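Local coordinates for protein pyruvate carboxylase n-terminal domain (PDB 1ULZ) that serves as the biotin carboxylase subunit of a pyruvate carboxylase, built as an ATP-grasp enzyme with a Rossmann-like N-terminal domain, at residues 19-24 against 310-315; 27-32 against 45-50. The protein carries 1 engineered substitution. All coordinates share one frame; numbering follows the deposited sequence.

Interaction 1 of 2, residues 19-24 against 310-315; sequences RACKEL and WQIKIA
Lys313, whose CE meets Leu24 of the facing helix, also lays its CD over one face of the Trp310 indole, 4.0 Å above the ring plane and offset toward the rim. Extended beyond CG, the lysine chain runs past the rim of the indole to the leucine: Lys313 CE lies 3.6 Å from Leu24 CD2. The other branch of the same leucine serves a second neighbour, Leu24 CD1 standing 3.8 Å from Ile312 CG2, where the two side chains lie alongside each other, pointing opposite ways.

Here helix 11-24 of the Rossmann-like N-terminal region meets helix 307-315 of the ATP-grasp region, two parts of one chain far apart in sequence. The short segments cross at -61° with axes 10.4 Å apart, a width spanned entirely by side chains. Ile312 does most of the bridging. With CG1 anti to its carbonyl carbon (chi1 -57°) and the chain then running on extended, CD1 comes within 3.7 Å of Cys21 SG and 4.1 Å of Ala20 CB, while CG2 stays with Leu24.

At the margin, Glu23 forms a salt bridge with Lys309 and another with Arg401 of the second subunit. Lys22 pairs with Glu407 of that same subunit, and on the far helix Gln311 is hydrogen-bonded to His78.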
ATOM      1  N   ARG A  19     -10.498   9.907  -5.296  1.00 18.03           N
ATOM      2  CA  ARG A  19     -10.534   8.483  -4.978  1.00 18.24           C
ATOM      3  C   ARG A  19     -11.445   8.210  -3.780  1.00 18.64           C
ATOM      4  O   ARG A  19     -12.222   7.254  -3.786  1.00 18.39           O
ATOM      5  CB  ARG A  19      -9.128   7.941  -4.685  1.00 16.39           C
ATOM      6  CG  ARG A  19      -9.135   6.453  -4.345  1.00 17.69           C
ATOM      7  CD  ARG A  19      -7.745   5.856  -4.274  1.00 16.66           C
ATOM      8  NE  ARG A  19      -7.005   6.018  -5.519  1.00 18.33           N
ATOM      9  CZ  ARG A  19      -7.405   5.559  -6.701  1.00 16.98           C
ATOM     10  NH1 ARG A  19      -8.550   4.901  -6.814  1.00 17.13           N
ATOM     11  NH2 ARG A  19      -6.653   5.752  -7.772  1.00 17.60           N
ATOM     12  N   ALA A  20     -11.341   9.045  -2.750  1.00 18.24           N
ATOM     13  CA  ALA A  20     -12.180   8.880  -1.566  1.00 19.45           C
ATOM     14  C   ALA A  20     -13.648   8.936  -1.990  1.00 18.83           C
ATOM     15  O   ALA A  20     -14.445   8.082  -1.601  1.00 19.99           O
ATOM     16  CB  ALA A  20     -11.874   9.974  -0.545  1.00 17.90           C
ATOM     17  N   CYS A  21     -13.993   9.936  -2.801  1.00 19.18           N
ATOM     18  CA  CYS A  21     -15.358  10.096  -3.299  1.00 18.55           C
ATOM     19  C   CYS A  21     -15.831   8.883  -4.105  1.00 19.07           C
ATOM     20  O   CYS A  21     -16.940   8.395  -3.900  1.00 19.56           O
ATOM     21  CB  CYS A  21     -15.469  11.364  -4.161  1.00 18.28           C
ATOM     22  SG  CYS A  21     -15.350  12.925  -3.236  1.00 21.52           S
ATOM     23  N   LYS A  22     -14.992   8.401  -5.020  1.00 19.42           N
ATOM     24  CA  LYS A  22     -15.344   7.244  -5.837  1.00 19.80           C
ATOM     25  C   LYS A  22     -15.636   6.045  -4.945  1.00 21.22           C
ATOM     26  O   LYS A  22     -16.566   5.283  -5.198  1.00 21.84           O
ATOM     27  CB  LYS A  22     -14.212   6.903  -6.819  1.00 19.27           C
ATOM     28  CG  LYS A  22     -14.035   7.914  -7.943  1.00 18.24           C
ATOM     29  CD  LYS A  22     -12.904   7.515  -8.888  1.00 20.37           C
ATOM     30  CE  LYS A  22     -13.213   6.237  -9.659  1.00 20.71           C
ATOM     31  NZ  LYS A  22     -14.258   6.433 -10.698  1.00 18.97           N
ATOM     32  N   GLU A  23     -14.839   5.883  -3.894  1.00 20.83           N
ATOM     33  CA  GLU A  23     -15.044   4.780  -2.968  1.00 21.77           C
ATOM     34  C   GLU A  23     -16.386   4.920  -2.240  1.00 21.73           C
ATOM     35  O   GLU A  23     -17.033   3.922  -1.932  1.00 22.43           O
ATOM     36  CB  GLU A  23     -13.876   4.699  -1.978  1.00 20.23           C
ATOM     37  CG  GLU A  23     -12.677   3.966  -2.560  1.00 20.38           C
ATOM     38  CD  GLU A  23     -11.417   4.056  -1.709  1.00 22.78           C
ATOM     39  OE1 GLU A  23     -11.513   4.327  -0.493  1.00 21.49           O
ATOM     40  OE2 GLU A  23     -10.321   3.836  -2.268  1.00 20.50           O
ATOM     41  N   LEU A  24     -16.810   6.156  -1.988  1.00 21.35           N
ATOM     42  CA  LEU A  24     -18.085   6.393  -1.313  1.00 22.15           C
ATOM     43  C   LEU A  24     -19.238   6.365  -2.316  1.00 23.29           C
ATOM     44  O   LEU A  24     -20.402   6.358  -1.929  1.00 24.72           O
ATOM     45  CB  LEU A  24     -18.076   7.743  -0.582  1.00 20.69           C
ATOM     46  CG  LEU A  24     -17.147   7.895   0.631  1.00 22.22           C
ATOM     47  CD1 LEU A  24     -17.106   9.344   1.074  1.00 18.92           C
ATOM     48  CD2 LEU A  24     -17.624   7.011   1.771  1.00 22.14           C
ATOM     49  N   TRP A 310     -13.115  10.304   5.964  1.00 17.60           N
ATOM     50  CA  TRP A 310     -13.823  10.770   7.151  1.00 18.43           C
ATOM     51  C   TRP A 310     -14.197  12.251   7.045  1.00 17.85           C
ATOM     52  O   TRP A 310     -15.222  12.669   7.578  1.00 19.05           O
ATOM     53  CB  TRP A 310     -12.998  10.513   8.420  1.00 17.75           C
ATOM     54  CG  TRP A 310     -13.326   9.197   9.070  1.00 18.88           C
ATOM     55  CD1 TRP A 310     -12.488   8.135   9.248  1.00 19.00           C
ATOM     56  CD2 TRP A 310     -14.595   8.800   9.612  1.00 19.58           C
ATOM     57  NE1 TRP A 310     -13.152   7.102   9.867  1.00 17.92           N
ATOM     58  CE2 TRP A 310     -14.447   7.484  10.101  1.00 19.35           C
ATOM     59  CE3 TRP A 310     -15.841   9.428   9.729  1.00 20.39           C
ATOM     60  CZ2 TRP A 310     -15.497   6.783  10.698  1.00 20.33           C
ATOM     61  CZ3 TRP A 310     -16.886   8.728  10.323  1.00 21.73           C
ATOM     62  CH2 TRP A 310     -16.704   7.421  10.800  1.00 20.50           C
ATOM     63  N   GLN A 311     -13.368  13.034   6.356  1.00 17.13           N
ATOM     64  CA  GLN A 311     -13.640  14.455   6.159  1.00 17.63           C
ATOM     65  C   GLN A 311     -15.005  14.596   5.489  1.00 18.55           C
ATOM     66  O   GLN A 311     -15.826  15.425   5.880  1.00 17.68           O
ATOM     67  CB  GLN A 311     -12.593  15.098   5.234  1.00 15.95           C
ATOM     68  CG  GLN A 311     -11.261  15.458   5.866  1.00 15.93           C
ATOM     69  CD  GLN A 311     -10.374  16.252   4.909  1.00 20.00           C
ATOM     70  OE1 GLN A 311      -9.880  15.716   3.914  1.00 18.46           O
ATOM     71  NE2 GLN A 311     -10.182  17.539   5.202  1.00 18.32           N
ATOM     72  N   ILE A 312     -15.230  13.776   4.469  1.00 19.03           N
ATOM     73  CA  ILE A 312     -16.475  13.812   3.714  1.00 20.34           C
ATOM     74  C   ILE A 312     -17.662  13.294   4.519  1.00 20.19           C
ATOM     75  O   ILE A 312     -18.729  13.905   4.509  1.00 21.56           O
ATOM     76  CB  ILE A 312     -16.339  13.018   2.399  1.00 19.43           C
ATOM     77  CG1 ILE A 312     -15.177  13.602   1.575  1.00 20.43           C
ATOM     78  CG2 ILE A 312     -17.626  13.115   1.602  1.00 18.95           C
ATOM     79  CD1 ILE A 312     -14.696  12.719   0.446  1.00 18.59           C
ATOM     80  N   LYS A 313     -17.476  12.181   5.221  1.00 20.31           N
ATOM     81  CA  LYS A 313     -18.550  11.625   6.038  1.00 20.78           C
ATOM     82  C   LYS A 313     -18.954  12.632   7.115  1.00 20.17           C
ATOM     83  O   LYS A 313     -20.134  12.827   7.384  1.00 19.18           O
ATOM     84  CB  LYS A 313     -18.100  10.316   6.696  1.00 20.48           C
ATOM     85  CG  LYS A 313     -17.850   9.187   5.710  1.00 25.06           C
ATOM     86  CD  LYS A 313     -17.459   7.889   6.403  1.00 26.67           C
ATOM     87  CE  LYS A 313     -17.377   6.755   5.378  1.00 31.30           C
ATOM     88  NZ  LYS A 313     -16.904   5.451   5.946  1.00 32.45           N
ATOM     89  N   ILE A 314     -17.963  13.278   7.722  1.00 20.91           N
ATOM     90  CA  ILE A 314     -18.230  14.258   8.770  1.00 21.12           C
ATOM     91  C   ILE A 314     -18.964  15.472   8.218  1.00 21.71           C
ATOM     92  O   ILE A 314     -19.919  15.958   8.826  1.00 20.83           O
ATOM     93  CB  ILE A 314     -16.926  14.700   9.452  1.00 21.79           C
ATOM     94  CG1 ILE A 314     -16.409  13.558  10.331  1.00 21.93           C
ATOM     95  CG2 ILE A 314     -17.156  15.966  10.270  1.00 21.14           C
ATOM     96  CD1 ILE A 314     -15.026  13.778  10.904  1.00 20.81           C
ATOM     97  N   ALA A 315     -18.528  15.955   7.060  1.00 21.41           N
ATOM     98  CA  ALA A 315     -19.170  17.103   6.434  1.00 21.14           C
ATOM     99  C   ALA A 315     -20.620  16.748   6.096  1.00 20.91           C
ATOM    100  O   ALA A 315     -21.489  17.614   6.061  1.00 21.40           O
ATOM    101  CB  ALA A 315     -18.411  17.510   5.167  1.00 19.47           C
TER

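Interaction 2 of 2, residues 27-32 against 45-50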
ATOM      1  N   PRO A  27     -20.412  11.173  -6.980  1.00 22.56           N
ATOM      2  CA  PRO A  27     -19.937  11.753  -8.239  1.00 21.90           C
ATOM      3  C   PRO A  27     -19.064  12.963  -7.942  1.00 22.15           C
ATOM      4  O   PRO A  27     -19.284  13.665  -6.953  1.00 23.30           O
ATOM      5  CB  PRO A  27     -21.235  12.119  -8.968  1.00 23.23           C
ATOM      6  CG  PRO A  27     -22.185  12.404  -7.854  1.00 23.88           C
ATOM      7  CD  PRO A  27     -21.875  11.292  -6.864  1.00 21.41           C
ATOM      8  N   THR A  28     -18.076  13.210  -8.794  1.00 20.71           N
ATOM      9  CA  THR A  28     -17.173  14.329  -8.573  1.00 21.37           C
ATOM     10  C   THR A  28     -17.107  15.318  -9.719  1.00 21.91           C
ATOM     11  O   THR A  28     -17.426  14.990 -10.867  1.00 22.28           O
ATOM     12  CB  THR A  28     -15.740  13.837  -8.313  1.00 21.84           C
ATOM     13  OG1 THR A  28     -15.263  13.126  -9.459  1.00 21.24           O
ATOM     14  CG2 THR A  28     -15.709  12.919  -7.110  1.00 20.29           C
ATOM     15  N   VAL A  29     -16.687  16.535  -9.389  1.00 20.58           N
ATOM     16  CA  VAL A  29     -16.537  17.601 -10.370  1.00 20.09           C
ATOM     17  C   VAL A  29     -15.150  18.211 -10.207  1.00 20.57           C
ATOM     18  O   VAL A  29     -14.762  18.625  -9.109  1.00 19.64           O
ATOM     19  CB  VAL A  29     -17.582  18.727 -10.187  1.00 20.63           C
ATOM     20  CG1 VAL A  29     -17.319  19.841 -11.204  1.00 20.37           C
ATOM     21  CG2 VAL A  29     -18.991  18.178 -10.371  1.00 19.12           C
ATOM     22  N   ALA A  30     -14.409  18.259 -11.309  1.00 19.77           N
ATOM     23  CA  ALA A  30     -13.066  18.818 -11.303  1.00 19.48           C
ATOM     24  C   ALA A  30     -13.008  20.161 -12.027  1.00 19.32           C
ATOM     25  O   ALA A  30     -13.797  20.423 -12.933  1.00 18.96           O
ATOM     26  CB  ALA A  30     -12.098  17.837 -11.965  1.00 19.24           C
ATOM     27  N   ILE A  31     -12.083  21.013 -11.602  1.00 19.25           N
ATOM     28  CA  ILE A  31     -11.860  22.297 -12.257  1.00 19.48           C
ATOM     29  C   ILE A  31     -10.377  22.333 -12.615  1.00 19.95           C
ATOM     30  O   ILE A  31      -9.562  21.653 -11.983  1.00 19.51           O
ATOM     31  CB  ILE A  31     -12.201  23.517 -11.348  1.00 19.89           C
ATOM     32  CG1 ILE A  31     -11.439  23.437 -10.030  1.00 20.29           C
ATOM     33  CG2 ILE A  31     -13.693  23.582 -11.097  1.00 20.36           C
ATOM     34  CD1 ILE A  31     -11.627  24.661  -9.146  1.00 17.91           C
ATOM     35  N   TYR A  32     -10.025  23.111 -13.632  1.00 19.54           N
ATOM     36  CA  TYR A  32      -8.636  23.205 -14.051  1.00 20.68           C
ATOM     37  C   TYR A  32      -8.392  24.365 -14.999  1.00 21.92           C
ATOM     38  O   TYR A  32      -9.333  24.935 -15.561  1.00 21.83           O
ATOM     39  CB  TYR A  32      -8.204  21.917 -14.756  1.00 18.66           C
ATOM     40  CG  TYR A  32      -9.009  21.603 -15.995  1.00 18.68           C
ATOM     41  CD1 TYR A  32     -10.324  21.179 -15.898  1.00 17.43           C
ATOM     42  CD2 TYR A  32      -8.449  21.713 -17.261  1.00 19.96           C
ATOM     43  CE1 TYR A  32     -11.056  20.867 -17.016  1.00 19.01           C
ATOM     44  CE2 TYR A  32      -9.176  21.404 -18.397  1.00 18.06           C
ATOM     45  CZ  TYR A  32     -10.478  20.978 -18.267  1.00 21.25           C
ATOM     46  OH  TYR A  32     -11.201  20.621 -19.379  1.00 18.40           O
ATOM     47  N   ALA A  45     -12.117  12.622 -12.797  1.00 21.55           N
ATOM     48  CA  ALA A  45     -13.410  13.147 -12.365  1.00 22.89           C
ATOM     49  C   ALA A  45     -14.554  12.761 -13.308  1.00 23.91           C
ATOM     50  O   ALA A  45     -14.329  12.476 -14.488  1.00 25.00           O
ATOM     51  CB  ALA A  45     -13.336  14.661 -12.234  1.00 22.23           C
ATOM     52  N   ASP A  46     -15.776  12.742 -12.781  1.00 24.56           N
ATOM     53  CA  ASP A  46     -16.954  12.411 -13.585  1.00 25.47           C
ATOM     54  C   ASP A  46     -17.302  13.597 -14.485  1.00 25.07           C
ATOM     55  O   ASP A  46     -17.769  13.418 -15.605  1.00 26.66           O
ATOM     56  CB  ASP A  46     -18.148  12.070 -12.684  1.00 25.56           C
ATOM     57  CG  ASP A  46     -17.833  10.961 -11.696  1.00 29.72           C
ATOM     58  OD1 ASP A  46     -17.758  11.246 -10.483  1.00 29.72           O
ATOM     59  OD2 ASP A  46     -17.646   9.803 -12.132  1.00 29.51           O
ATOM     60  N   GLU A  47     -17.072  14.802 -13.972  1.00 24.89           N
ATOM     61  CA  GLU A  47     -17.308  16.061 -14.685  1.00 25.09           C
ATOM     62  C   GLU A  47     -16.047  16.883 -14.490  1.00 23.62           C
ATOM     63  O   GLU A  47     -15.424  16.805 -13.435  1.00 24.32           O
ATOM     64  CB  GLU A  47     -18.459  16.859 -14.064  1.00 24.35           C
ATOM     65  CG  GLU A  47     -19.847  16.413 -14.401  1.00 26.92           C
ATOM     66  CD  GLU A  47     -20.891  17.287 -13.729  1.00 25.78           C
ATOM     67  OE1 GLU A  47     -21.354  16.932 -12.627  1.00 26.32           O
ATOM     68  OE2 GLU A  47     -21.236  18.342 -14.301  1.00 24.87           O
ATOM     69  N   ALA A  48     -15.684  17.689 -15.481  1.00 22.88           N
ATOM     70  CA  ALA A  48     -14.490  18.520 -15.368  1.00 23.87           C
ATOM     71  C   ALA A  48     -14.661  19.799 -16.185  1.00 23.53           C
ATOM     72  O   ALA A  48     -15.036  19.754 -17.357  1.00 23.14           O
ATOM     73  CB  ALA A  48     -13.258  17.737 -15.836  1.00 22.41           C
ATOM     74  N   TYR A  49     -14.384  20.940 -15.564  1.00 22.54           N
ATOM     75  CA  TYR A  49     -14.537  22.212 -16.250  1.00 23.57           C
ATOM     76  C   TYR A  49     -13.310  23.105 -16.199  1.00 24.15           C
ATOM     77  O   TYR A  49     -12.716  23.316 -15.143  1.00 23.69           O
ATOM     78  CB  TYR A  49     -15.737  22.980 -15.687  1.00 22.61           C
ATOM     79  CG  TYR A  49     -17.040  22.221 -15.773  1.00 23.48           C
ATOM     80  CD1 TYR A  49     -17.416  21.336 -14.772  1.00 22.25           C
ATOM     81  CD2 TYR A  49     -17.878  22.362 -16.875  1.00 23.46           C
ATOM     82  CE1 TYR A  49     -18.592  20.608 -14.865  1.00 22.91           C
ATOM     83  CE2 TYR A  49     -19.054  21.641 -16.980  1.00 23.83           C
ATOM     84  CZ  TYR A  49     -19.406  20.764 -15.973  1.00 23.85           C
ATOM     85  OH  TYR A  49     -20.571  20.043 -16.073  1.00 22.15           O
ATOM     86  N   MET A  50     -12.938  23.619 -17.367  1.00 23.86           N
ATOM     87  CA  MET A  50     -11.806  24.517 -17.505  1.00 25.74           C
ATOM     88  C   MET A  50     -12.328  25.910 -17.172  1.00 25.38           C
ATOM     89  O   MET A  50     -13.226  26.414 -17.846  1.00 26.24           O
ATOM     90  CB  MET A  50     -11.296  24.479 -18.949  1.00 25.80           C
ATOM     91  CG  MET A  50     -10.161  25.439 -19.255  1.00 27.55           C
ATOM     92  SD  MET A  50      -9.843  25.459 -21.040  1.00 34.37           S
ATOM     93  CE  MET A  50     -11.014  26.684 -21.546  1.00 31.41           C
TER
HETATM   94  O   HOH W   1     -20.315  14.813 -11.368  1.00 25.25           O
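Thr28 and Asp46 open this parallel strand pair with a side-chain clasp: Thr28 N donates to Asp46 OD1 at 2.6 Å and 159°, using the carboxylate's anti lone pair. The amide of Asp46 returns a weak bond to Thr28 OG1, so the two residues grip each other just before strand 47-50 begins. From there the backbones knit in parallel fashion. Ala30 uses both its polar atoms, N to Glu47 O at 2.8 Å and O from Tyr49 N at 2.7 Å, while Glu47 N reaches back to Thr28 O and Tyr32 N forward to Tyr49 O. Thr28 O accepts a second bond from a water that also donates to Glu47 OE1. The other oxygen of this carboxylate, Glu47 OE2, accepts a hydrogen bond from Tyr49 OH at 2.5 Å through its anti lone pair. OE2 lies at the edge of the Tyr49 ring, in its plane, which probably steadies the ring's rotation.

Val29 fits beside this pair, its CG1 at the edge of the Tyr49 ring, 3.9 Å from CD1, and its CG2 against Glu47 OE1. On the reverse face Ala30 CB and Ala45 CB are packed tightly, only 3.4 Å apart. Tyr32 turns its ring back across the neighbouring strand, CG being wedged between the backbone N and carbonyl carbon (chi1 60°), and Met50 CB settles over the ring face in a CH-pi contact, 4.0 Å from the centroid.

The pair belongs to a beta-alpha-beta unit whose helix 40-44 lies against Ala30, Tyr32 and Ala48. Helix 62-71 packs on Ile31 and Tyr49 across the sheet; strand 28-32 bonds onward to strand 5-7, leaving 47-50 outermost in this chain's sheet.

Overall arrangement
Helix 11-24 leads straight into strand 28-32, so the two contacts are joined along the chain and in space: Cys21, in interaction 1, packs on Thr28 of interaction 2, and their centres lie about 16 Å apart. Interaction 2 is local, tying consecutive strands at the margin of the Rossmann-like sheet, partly buried, and built on a backbone ladder with carboxylate bonds added. Interaction 1 is long-range and mostly buried, joins regions distant in sequence, and relies on apolar packing, to which Lys313 adds the aliphatic part of its chain; Lys22 and Glu23 make their salt bridges outside the contact, some of them to the second subunit. Regular polar bonding thus builds the sheet, and apolar packing attaches its helix to the ATP-grasp region.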